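Local structure of glutathione S-transferase (Bombyx mori, 5ZFG) at residues I94-H97 against R98-F101; N154-I158 against A159-L163; K185-N188 against D189-K193; D196-K199 against I200-S203. The protein metabolises the insecticide diazinon, probably as a glutathione transferase that joins glutathione to electrophilic compounds. All coordinates share one frame; numbering follows the deposited sequence. Where two conformers were deposited one is given.

Contact 1. Residues I94-H97 against R98-F101; sequences IVNH and RLCF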
loop_
_atom_site.group_PDB
_atom_site.type_symbol
_atom_site.label_atom_id
_atom_site.label_comp_id
_atom_site.label_asym_id
_atom_site.label_seq_id
_atom_site.Cartn_x
_atom_site.Cartn_y
_atom_site.Cartn_z
ATOM N N ILE B 94 1.240 -12.432 -3.993
ATOM C CA ILE B 94 2.525 -11.975 -4.526
ATOM C C ILE B 94 2.349 -10.640 -5.246
ATOM O O ILE B 94 3.156 -9.714 -5.073
ATOM C CB ILE B 94 3.162 -13.038 -5.444
ATOM C CG1 ILE B 94 3.363 -14.367 -4.687
ATOM C CG2 ILE B 94 4.530 -12.540 -5.968
ATOM C CD1 ILE B 94 3.687 -15.549 -5.601
ATOM N N VAL B 95 1.282 -10.513 -6.047
ATOM C CA VAL B 95 0.983 -9.232 -6.687
ATOM C C VAL B 95 0.750 -8.150 -5.641
ATOM O O VAL B 95 1.338 -7.061 -5.718
ATOM C CB VAL B 95 -0.227 -9.355 -7.634
ATOM C CG1 VAL B 95 -0.625 -7.952 -8.167
ATOM C CG2 VAL B 95 0.104 -10.302 -8.792
ATOM N N ASN B 96 -0.124 -8.424 -4.660
ATOM C CA ASN B 96 -0.411 -7.435 -3.624
ATOM C C ASN B 96 0.851 -7.034 -2.888
ATOM O O ASN B 96 1.050 -5.851 -2.590
ATOM C CB ASN B 96 -1.442 -7.971 -2.633
ATOM C CG ASN B 96 -2.845 -8.038 -3.216
ATOM O OD1 ASN B 96 -3.156 -7.418 -4.246
ATOM N ND2 ASN B 96 -3.706 -8.809 -2.559
ATOM N N HIS B 97 1.722 -8.004 -2.601
ATOM C CA HIS B 97 2.966 -7.678 -1.918
ATOM C C HIS B 97 3.814 -6.723 -2.747
ATOM O O HIS B 97 4.331 -5.718 -2.240
ATOM C CB HIS B 97 3.791 -8.926 -1.633
ATOM C CG HIS B 97 5.145 -8.563 -1.126
ATOM N ND1 HIS B 97 6.199 -8.281 -1.967
ATOM C CD2 HIS B 97 5.574 -8.278 0.127
ATOM C CE1 HIS B 97 7.237 -7.887 -1.248
ATOM N NE2 HIS B 97 6.884 -7.881 0.026
ATOM N N ARG B 98 3.991 -7.045 -4.031
ATOM C CA ARG B 98 4.840 -6.215 -4.873
ATOM C C ARG B 98 4.275 -4.802 -5.010
ATOM O O ARG B 98 5.040 -3.834 -5.082
ATOM C CB ARG B 98 5.032 -6.878 -6.248
ATOM C CG ARG B 98 5.738 -8.251 -6.233
ATOM C CD ARG B 98 7.169 -8.206 -5.697
ATOM N NE ARG B 98 7.812 -9.506 -5.905
ATOM C CZ ARG B 98 7.746 -10.521 -5.051
ATOM N NH1 ARG B 98 7.098 -10.397 -3.899
ATOM N NH2 ARG B 98 8.335 -11.671 -5.351
ATOM N N LEU B 99 2.946 -4.657 -4.995
ATOM C CA LEU B 99 2.338 -3.330 -4.994
ATOM C C LEU B 99 2.688 -2.574 -3.712
ATOM O O LEU B 99 3.088 -1.408 -3.754
ATOM C CB LEU B 99 0.817 -3.451 -5.141
ATOM C CG LEU B 99 0.289 -3.877 -6.523
ATOM C CD1 LEU B 99 -1.231 -4.113 -6.489
ATOM C CD2 LEU B 99 0.644 -2.823 -7.616
ATOM N N CYS B 100 2.544 -3.240 -2.562
ATOM C CA CYS B 100 2.887 -2.615 -1.287
ATOM C C CYS B 100 4.369 -2.261 -1.223
ATOM O O CYS B 100 4.739 -1.188 -0.733
ATOM C CB CYS B 100 2.528 -3.553 -0.128
ATOM S SG CYS B 100 0.754 -3.756 0.145
ATOM N N PHE B 101 5.223 -3.172 -1.710
ATOM C CA PHE B 101 6.672 -2.975 -1.694
ATOM C C PHE B 101 7.063 -1.762 -2.529
ATOM O O PHE B 101 7.921 -0.973 -2.126
ATOM C CB PHE B 101 7.358 -4.251 -2.214
ATOM C CG PHE B 101 8.830 -4.070 -2.593
ATOM C CD1 PHE B 101 9.769 -3.758 -1.637
ATOM C CD2 PHE B 101 9.253 -4.260 -3.908
ATOM C CE1 PHE B 101 11.121 -3.596 -1.969
ATOM C CE2 PHE B 101 10.604 -4.099 -4.260
ATOM C CZ PHE B 101 11.533 -3.769 -3.281
#
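Ile94 and Arg98, one helical turn apart, run side by side in the same direction, and methyl CG2 of Ile94 lies over one face of the guanidinium, 3.9 Å from Arg98 CZ. A branched aliphatic residue suits this place, because a methyl group can rest on the flat, poorly hydrated face of a guanidinium. With CG set beside the backbone N (chi1 -62°), Arg98 CG lies 3.2 Å from the carbonyl oxygen Ile94 O; a bend at chi2 then brings the guanidinium against the Ile94 methyl. The same oxygen accepts Arg98 N. His97 stands at the guanidinium edge, the two planes at 90°, with His97 ND1 3.0 Å from Arg98 NH1.

All eight residues belong to helix 89-114, the long first helix of the all-helical C-terminal domain of the glutathione transferase fold, and its side bearing His97 borders the second subunit. Because CG of His97 is anti to its backbone N (chi1 171°), the imidazole leans toward the next turn, where His97 CE1 meets Phe101 CB at 3.8 Å. The other ring nitrogen, NE2, is bonded to Gln51 OE1 of the second subunit, so a histidine here can face a helix neighbour and the interface together. Phe101 N makes a short bond of 2.7 Å to His97 O, while its ring extends away to Val138, Leu139 and Leu163. Tyr142 engages Arg98 in a cation-pi contact. On another side of the helix, Val95 CG1 and Leu99 CD1 approach to 4.2 Å in buried apolar packing, and Asn96 OD1 bonds to Tyr85 OH.

Contact 2. Residues N154-I158 against A159-L163; sequences NHLTI and ADFPL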
loop_
_atom_site.group_PDB
_atom_site.type_symbol
_atom_site.label_atom_id
_atom_site.label_comp_id
_atom_site.label_asym_id
_atom_site.label_seq_id
_atom_site.Cartn_x
_atom_site.Cartn_y
_atom_site.Cartn_z
ATOM N N ASN B 154 5.346 -15.497 -14.034
ATOM C CA ASN B 154 5.980 -15.646 -15.336
ATOM C C ASN B 154 5.211 -14.946 -16.437
ATOM O O ASN B 154 5.528 -15.143 -17.617
ATOM C CB ASN B 154 6.151 -17.126 -15.671
ATOM C CG ASN B 154 7.451 -17.675 -15.151
ATOM O OD1 ASN B 154 8.477 -16.978 -15.149
ATOM N ND2 ASN B 154 7.427 -18.924 -14.700
ATOM N N HIS B 155 4.210 -14.147 -16.070
ATOM C CA HIS B 155 3.480 -13.292 -16.988
ATOM C C HIS B 155 3.315 -11.920 -16.348
ATOM O O HIS B 155 3.459 -11.761 -15.129
ATOM C CB HIS B 155 2.108 -13.881 -17.337
ATOM C CG HIS B 155 1.206 -14.030 -16.156
ATOM N ND1 HIS B 155 1.119 -15.196 -15.426
ATOM C CD2 HIS B 155 0.355 -13.156 -15.570
ATOM C CE1 HIS B 155 0.251 -15.034 -14.443
ATOM N NE2 HIS B 155 -0.227 -13.805 -14.509
ATOM N N LEU B 156 2.998 -10.938 -17.190
ATOM C CA LEU B 156 2.777 -9.567 -16.732
ATOM C C LEU B 156 1.586 -9.488 -15.780
ATOM O O LEU B 156 0.551 -10.126 -16.003
ATOM C CB LEU B 156 2.543 -8.649 -17.937
ATOM C CG LEU B 156 2.565 -7.131 -17.692
ATOM C CD1 LEU B 156 3.981 -6.629 -17.487
ATOM C CD2 LEU B 156 1.867 -6.353 -18.802
ATOM N N THR B 157 1.745 -8.718 -14.691
ATOM C CA THR B 157 0.642 -8.433 -13.772
ATOM C C THR B 157 0.648 -6.945 -13.429
ATOM O O THR B 157 1.588 -6.217 -13.756
ATOM C CB THR B 157 0.721 -9.253 -12.474
ATOM O OG1 THR B 157 1.886 -8.873 -11.735
ATOM C CG2 THR B 157 0.765 -10.766 -12.746
ATOM N N ILE B 158 -0.405 -6.487 -12.736
ATOM C CA ILE B 158 -0.428 -5.081 -12.325
ATOM C C ILE B 158 0.733 -4.749 -11.392
ATOM O O ILE B 158 1.061 -3.577 -11.227
ATOM C CB ILE B 158 -1.768 -4.663 -11.662
ATOM C CG1 ILE B 158 -2.118 -5.516 -10.431
ATOM C CG2 ILE B 158 -2.929 -4.615 -12.691
ATOM C CD1 ILE B 158 -3.367 -4.999 -9.681
ATOM N N ALA B 159 1.356 -5.750 -10.760
ATOM C CA ALA B 159 2.516 -5.470 -9.919
ATOM C C ALA B 159 3.682 -4.925 -10.735
ATOM O O ALA B 159 4.530 -4.198 -10.201
ATOM C CB ALA B 159 2.940 -6.739 -9.172
ATOM N N ASP B 160 3.732 -5.238 -12.033
ATOM C CA ASP B 160 4.867 -4.808 -12.841
ATOM C C ASP B 160 4.871 -3.300 -13.084
ATOM O O ASP B 160 5.936 -2.680 -13.050
ATOM C CB ASP B 160 4.867 -5.552 -14.169
ATOM C CG ASP B 160 5.289 -6.976 -14.005
ATOM O OD1 ASP B 160 6.496 -7.181 -13.739
ATOM O OD2 ASP B 160 4.416 -7.871 -14.079
ATOM N N PHE B 161 3.707 -2.703 -13.345
ATOM C CA PHE B 161 3.680 -1.307 -13.784
ATOM C C PHE B 161 4.284 -0.353 -12.768
ATOM O O PHE B 161 5.137 0.461 -13.162
ATOM C CB PHE B 161 2.258 -0.864 -14.164
ATOM C CG PHE B 161 1.616 -1.715 -15.214
ATOM C CD1 PHE B 161 2.272 -1.987 -16.412
ATOM C CD2 PHE B 161 0.355 -2.261 -14.994
ATOM C CE1 PHE B 161 1.677 -2.807 -17.372
ATOM C CE2 PHE B 161 -0.256 -3.065 -15.953
ATOM C CZ PHE B 161 0.414 -3.340 -17.145
ATOM N N PRO B 162 3.920 -0.381 -11.475
ATOM C CA PRO B 162 4.558 0.566 -10.552
ATOM C C PRO B 162 6.056 0.351 -10.459
ATOM O O PRO B 162 6.807 1.337 -10.410
ATOM C CB PRO B 162 3.826 0.304 -9.215
ATOM C CG PRO B 162 2.485 -0.280 -9.645
ATOM C CD PRO B 162 2.852 -1.145 -10.809
ATOM N N LEU B 163 6.519 -0.907 -10.475
ATOM C CA LEU B 163 7.960 -1.130 -10.390
ATOM C C LEU B 163 8.661 -0.688 -11.671
ATOM O O LEU B 163 9.766 -0.135 -11.618
ATOM C CB LEU B 163 8.251 -2.601 -10.089
ATOM C CG LEU B 163 7.690 -3.107 -8.737
ATOM C CD1 LEU B 163 7.660 -4.635 -8.678
ATOM C CD2 LEU B 163 8.531 -2.528 -7.602
HETATM O O HOH W 1 4.145 -10.058 -12.728
#
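Thr157 and Asp160 grip one another across the first turn of helix 160-172. The backbone Thr157 N donates to carboxylate oxygen Asp160 OD2 at 2.9 Å, an almost straight bond (171°) that meets the oxygen nearly along its C-O axis. In return Asp160 N donates to Thr157 O, also at 2.9 Å, but from above the carbonyl plane. Thr157 OG1 sits between its own backbone N and carbonyl carbon (chi1 65°), and from there it accepts a weak bond from Ala159 N at 3.3 Å. A water ties the pair further: it receives a bond from Thr157 OG1 and donates to Asp160 OD2 at 2.6 Å and to His155 O.

This is the N-capping box of the helix, and just outside it lies a hydrophobic staple, in which Leu156, preceding the cap, touches Phe161, the first residue after the box. The pair of motifs is a familiar feature of the glutathione transferase C-terminal domain. Leu156 CD2 packs 3.7 Å from Phe161 CZ, the two side chains crossing at about a right angle, while the other methyl, Leu156 CD1, covers Asp160 CB at 3.6 Å and shields the capping bonds. Threonine suits the cap because its hydroxyl can both accept from the first turn and donate to water; aspartate suits the third position because its short chain turns back to the cap.

The second shell holds the carboxylate by its other oxygen: Asp160 OD1 bonds to Ala151 N and to Trp186 NE1. Farther out, Phe161 rests on Ser16, Gln19 and Ala20 of helix 12-23, and Ile158 packs against Leu71 and Cys75 of helix 67-78.

Contact 3. Residues K185-N188 against D189-K193; sequences KWYN and DFKVK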
loop_
_atom_site.group_PDB
_atom_site.type_symbol
_atom_site.label_atom_id
_atom_site.label_comp_id
_atom_site.label_asym_id
_atom_site.label_seq_id
_atom_site.Cartn_x
_atom_site.Cartn_y
_atom_site.Cartn_z
ATOM N N LYS B 185 17.303 -7.187 -17.085
ATOM C CA LYS B 185 16.648 -8.009 -18.098
ATOM C C LYS B 185 15.136 -7.812 -18.082
ATOM O O LYS B 185 14.516 -7.622 -19.133
ATOM C CB LYS B 185 17.010 -9.480 -17.875
ATOM C CG LYS B 185 16.393 -10.451 -18.859
ATOM C CD LYS B 185 16.747 -10.118 -20.298
ATOM C CE LYS B 185 16.406 -11.288 -21.222
ATOM N NZ LYS B 185 15.962 -12.495 -20.457
ATOM N N TRP B 186 14.524 -7.860 -16.894
ATOM C CA TRP B 186 13.076 -7.679 -16.773
ATOM C C TRP B 186 12.638 -6.332 -17.339
ATOM O O TRP B 186 11.673 -6.248 -18.112
ATOM C CB TRP B 186 12.683 -7.817 -15.297
ATOM C CG TRP B 186 11.421 -7.108 -14.863
ATOM C CD1 TRP B 186 10.144 -7.552 -15.005
ATOM C CD2 TRP B 186 11.337 -5.857 -14.165
ATOM N NE1 TRP B 186 9.261 -6.647 -14.461
ATOM C CE2 TRP B 186 9.970 -5.599 -13.938
ATOM C CE3 TRP B 186 12.282 -4.931 -13.717
ATOM C CZ2 TRP B 186 9.527 -4.460 -13.273
ATOM C CZ3 TRP B 186 11.840 -3.790 -13.074
ATOM C CH2 TRP B 186 10.470 -3.564 -12.858
ATOM N N TYR B 187 13.342 -5.268 -16.956
ATOM C CA TYR B 187 12.996 -3.918 -17.391
ATOM C C TYR B 187 13.106 -3.786 -18.905
ATOM O O TYR B 187 12.202 -3.260 -19.570
ATOM C CB TYR B 187 13.917 -2.930 -16.674
ATOM C CG TYR B 187 13.738 -1.469 -16.993
ATOM C CD1 TYR B 187 12.682 -0.728 -16.461
ATOM C CD2 TYR B 187 14.657 -0.813 -17.795
ATOM C CE1 TYR B 187 12.555 0.631 -16.739
ATOM C CE2 TYR B 187 14.535 0.514 -18.076
ATOM C CZ TYR B 187 13.491 1.240 -17.560
ATOM O OH TYR B 187 13.407 2.575 -17.863
ATOM N N ASN B 188 14.200 -4.292 -19.479
ATOM C CA ASN B 188 14.371 -4.164 -20.923
ATOM C C ASN B 188 13.487 -5.130 -21.703
ATOM O O ASN B 188 13.015 -4.778 -22.789
ATOM C CB ASN B 188 15.843 -4.344 -21.286
ATOM C CG ASN B 188 16.653 -3.108 -20.972
ATOM O OD1 ASN B 188 16.555 -2.099 -21.669
ATOM N ND2 ASN B 188 17.437 -3.165 -19.896
ATOM N N ASP B 189 13.237 -6.334 -21.176
ATOM C CA ASP B 189 12.274 -7.228 -21.815
ATOM C C ASP B 189 10.881 -6.609 -21.863
ATOM O O ASP B 189 10.116 -6.862 -22.806
ATOM C CB ASP B 189 12.203 -8.568 -21.078
ATOM C CG ASP B 189 13.374 -9.486 -21.394
ATOM O OD1 ASP B 189 14.251 -9.122 -22.210
ATOM O OD2 ASP B 189 13.413 -10.581 -20.798
ATOM N N PHE B 190 10.523 -5.815 -20.849
ATOM C CA PHE B 190 9.211 -5.174 -20.848
ATOM C C PHE B 190 9.056 -4.253 -22.052
ATOM O O PHE B 190 8.011 -4.259 -22.722
ATOM C CB PHE B 190 9.006 -4.409 -19.535
ATOM C CG PHE B 190 7.736 -3.606 -19.492
ATOM C CD1 PHE B 190 6.528 -4.206 -19.151
ATOM C CD2 PHE B 190 7.749 -2.247 -19.787
ATOM C CE1 PHE B 190 5.344 -3.459 -19.112
ATOM C CE2 PHE B 190 6.577 -1.497 -19.754
ATOM C CZ PHE B 190 5.373 -2.111 -19.416
ATOM N N LYS B 191 10.091 -3.467 -22.351
ATOM C CA LYS B 191 10.034 -2.560 -23.493
ATOM C C LYS B 191 9.790 -3.315 -24.792
ATOM O O LYS B 191 9.036 -2.850 -25.655
ATOM C CB LYS B 191 11.332 -1.764 -23.602
ATOM C CG LYS B 191 11.717 -0.951 -22.376
ATOM C CD LYS B 191 12.825 0.033 -22.747
ATOM C CE LYS B 191 13.521 0.592 -21.518
ATOM N NZ LYS B 191 14.347 1.784 -21.833
ATOM N N VAL B 192 10.431 -4.474 -24.955
ATOM C CA VAL B 192 10.367 -5.193 -26.224
ATOM C C VAL B 192 9.057 -5.958 -26.349
ATOM O O VAL B 192 8.443 -5.992 -27.423
ATOM C CB VAL B 192 11.590 -6.121 -26.354
ATOM C CG1 VAL B 192 11.497 -6.967 -27.622
ATOM C CG2 VAL B 192 12.861 -5.301 -26.359
ATOM N N LYS B 193 8.603 -6.576 -25.259
ATOM C CA LYS B 193 7.380 -7.361 -25.307
ATOM C C LYS B 193 6.129 -6.487 -25.324
ATOM O O LYS B 193 5.101 -6.904 -25.874
ATOM C CB LYS B 193 7.342 -8.322 -24.120
ATOM C CG LYS B 193 8.492 -9.320 -24.103
ATOM C CD LYS B 193 8.161 -10.563 -24.921
ATOM C CE LYS B 193 9.406 -11.398 -25.212
ATOM N NZ LYS B 193 10.258 -10.800 -26.279
HETATM O O HOH W 2 16.813 0.288 -21.964
#
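Lys185 O accepts Asp189 N in a short backbone bond of 2.7 Å, and Trp186 O accepts Phe190 N at 3.0 Å, the regular i to i+4 pattern of an alpha helix. In the middle the pattern stretches: Lys191 N reaches Tyr187 O only weakly at 3.5 Å, and Val192 N to Asn188 O is weak as well, before Lys193 N to Asp189 O tightens again at 2.9 Å. The residues form the last turns of helix 181-193 in the helical C-terminal domain of the glutathione transferase fold, with one side on helices 160-172 and 195-208 and the other toward solvent.

The solvent side carries the pair Lys185 and Asp189. Lys185 bends at its second torsion and lies against the Asp189 carboxylate, placing NZ 3.2 Å from Asp189 OD2 in a salt bridge. The lysine's last torsion is nearly eclipsed (chi4 -6°), a strained shape that makes the exact position of this exposed ammonium less certain.

Tyr187 and Lys191 use the next stripe of the helix. The extended lysine carries its methylene Lys191 CE to 3.6 Å from Tyr187 CE2, meeting the ring obliquely. Their polar ends share an outside partner, since Glu171 OE1 takes both Tyr187 OH, as a hydrogen bond, and Lys191 NZ, as a salt bridge; tyrosine and lysine both suit the site, combining a long apolar shaft with a polar end. Buried Trp186 and Phe190 face inward, the indole on Leu163 and Thr167, and Phe190 on Leu197.

Asn188, alongside Lys191, turns its amide back along the helix to bond His184 O through ND2, and a water accepts from Lys191 NZ at 2.9 Å.

Contact 4. Residues D196-K199 against I200-S203; sequences DLWK and ISES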
loop_
_atom_site.group_PDB
_atom_site.type_symbol
_atom_site.label_atom_id
_atom_site.label_comp_id
_atom_site.label_asym_id
_atom_site.label_seq_id
_atom_site.Cartn_x
_atom_site.Cartn_y
_atom_site.Cartn_z
ATOM N N ASP B 196 3.789 -0.698 -26.757
ATOM C CA ASP B 196 2.716 0.276 -26.572
ATOM C C ASP B 196 2.644 0.754 -25.125
ATOM O O ASP B 196 2.473 1.950 -24.860
ATOM C CB ASP B 196 1.381 -0.340 -26.993
ATOM C CG ASP B 196 1.048 -1.616 -26.213
ATOM O OD1 ASP B 196 1.952 -2.470 -26.031
ATOM O OD2 ASP B 196 -0.115 -1.758 -25.770
ATOM N N LEU B 197 2.779 -0.167 -24.176
ATOM C CA LEU B 197 2.764 0.215 -22.765
ATOM C C LEU B 197 4.013 1.002 -22.397
ATOM O O LEU B 197 3.939 1.999 -21.663
ATOM C CB LEU B 197 2.639 -1.034 -21.904
ATOM C CG LEU B 197 1.396 -1.892 -22.179
ATOM C CD1 LEU B 197 1.295 -3.044 -21.166
ATOM C CD2 LEU B 197 0.121 -1.027 -22.182
ATOM N N TRP B 198 5.170 0.580 -22.904
ATOM C CA TRP B 198 6.394 1.312 -22.611
ATOM C C TRP B 198 6.335 2.728 -23.173
ATOM O O TRP B 198 6.898 3.652 -22.579
ATOM C CB TRP B 198 7.630 0.559 -23.140
ATOM C CG TRP B 198 8.822 1.448 -23.084
ATOM C CD1 TRP B 198 9.451 2.051 -24.138
ATOM C CD2 TRP B 198 9.466 1.939 -21.900
ATOM N NE1 TRP B 198 10.466 2.860 -23.684
ATOM C CE2 TRP B 198 10.497 2.807 -22.314
ATOM C CE3 TRP B 198 9.280 1.717 -20.530
ATOM C CZ2 TRP B 198 11.339 3.451 -21.411
ATOM C CZ3 TRP B 198 10.121 2.357 -19.635
ATOM C CH2 TRP B 198 11.132 3.216 -20.078
ATOM N N LYS B 199 5.615 2.937 -24.286
ATOM C CA LYS B 199 5.475 4.292 -24.823
ATOM C C LYS B 199 4.925 5.258 -23.785
ATOM O O LYS B 199 5.281 6.440 -23.792
ATOM C CB LYS B 199 4.554 4.294 -26.044
ATOM C CG LYS B 199 5.268 4.251 -27.379
ATOM C CD LYS B 199 4.321 4.669 -28.499
ATOM C CE LYS B 199 5.045 4.784 -29.830
ATOM N NZ LYS B 199 5.114 3.455 -30.498
ATOM N N ILE B 200 4.031 4.782 -22.916
ATOM C CA ILE B 200 3.486 5.616 -21.846
ATOM C C ILE B 200 4.592 6.010 -20.867
ATOM O O ILE B 200 4.714 7.179 -20.481
ATOM C CB ILE B 200 2.327 4.877 -21.144
ATOM C CG1 ILE B 200 1.153 4.681 -22.110
ATOM C CG2 ILE B 200 1.856 5.653 -19.902
ATOM C CD1 ILE B 200 0.072 3.736 -21.599
ATOM N N SER B 201 5.424 5.043 -20.469
ATOM C CA SER B 201 6.561 5.354 -19.598
ATOM C C SER B 201 7.570 6.252 -20.302
ATOM O O SER B 201 8.133 7.172 -19.695
ATOM C CB SER B 201 7.245 4.065 -19.149
ATOM O OG SER B 201 6.363 3.174 -18.500
ATOM N N GLU B 202 7.811 5.995 -21.589
ATOM C CA GLU B 202 8.859 6.715 -22.303
ATOM C C GLU B 202 8.513 8.188 -22.459
ATOM O O GLU B 202 9.386 9.051 -22.346
ATOM C CB GLU B 202 9.088 6.076 -23.670
ATOM C CG GLU B 202 10.348 6.563 -24.361
ATOM C CD GLU B 202 10.552 5.855 -25.678
ATOM O OE1 GLU B 202 9.746 6.101 -26.602
ATOM O OE2 GLU B 202 11.488 5.029 -25.776
ATOM N N SER B 203 7.246 8.498 -22.716
ATOM C CA SER B 203 6.844 9.897 -22.840
ATOM C C SER B 203 7.114 10.661 -21.549
ATOM O O SER B 203 7.576 11.808 -21.576
ATOM C CB SER B 203 5.368 9.979 -23.225
ATOM O OG SER B 203 4.907 11.314 -23.226
#
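Helix 195-208, the last modelled helix of the glutathione transferase C-terminal domain, brings Trp198 and Glu202 together over one turn. Trp198 CG lies anti to the backbone N (chi1 168°), which sends the indole toward the C-terminal end of the helix and over the next turn. One ring face is covered by Glu202 CB, which is 3.5 Å from Trp198 NE1. The extended glutamate then runs past the pyrrole edge, so that Trp198 NE1 donates to Glu202 OE2 at 3.2 Å. The indole and carboxylate planes are 80° apart, and the oxygen is approached from above the carboxylate plane. Glutamate fits because its chain is long enough to pass from CB over the rim of the ring to an acceptor beside the indole N-H.

Toward the benzo side of the indole, Ser201 CB touches Trp198 CZ3 and Trp198 CE3, each at 3.4 Å, an approach that a small residue permits. The Ser201 hydroxyl is used beyond this helix, in a bond to Asn165 OD1. Beneath these side chains, Glu202 N to Trp198 O is short, 2.7 Å, and Ser203 N to Lys199 O is 3.0 Å. Ile200 N bonds only weakly to Leu197 O, and that carbonyl also receives Gln19 NE2 from helix 12-23. Apolar Ile200 continues this joint between the two domains, resting on Leu15 and the chain of Arg18.

With a neutral N-H as donor, the carboxylate gains a partner without a full opposite charge; Lys199 NZ stays 6.6 Å from Glu202 OE1. The interaction is therefore probably modest in energy; it satisfies the N-H of a buried indole and probably adds to the hold on the ring's rotation that packing on Met168 and Phe190 already gives.

Overall arrangement
Followed from the N terminus, the four contacts come strictly in series: each joins adjoining segments, so none closes a long loop and none nests in or crosses another. Contact 1 lies in helix 89-114, and contact 2, at the start of helix 160-172, packs back on it through Arg98 with Ala159 and Val95 with Ile158. Contact 3, in helix 181-193, meets contact 2 where Leu163 packs on Trp186 and Phe190 touches Leu156. Contact 4, in helix 195-208, closes on both, with Leu197 against Phe161 and Trp198 against Tyr187. Contacts 1 and 4, with centres about 22 Å apart, do not touch; contact 1 faces the second subunit, contact 4 helix 12-23 of the thioredoxin-like domain.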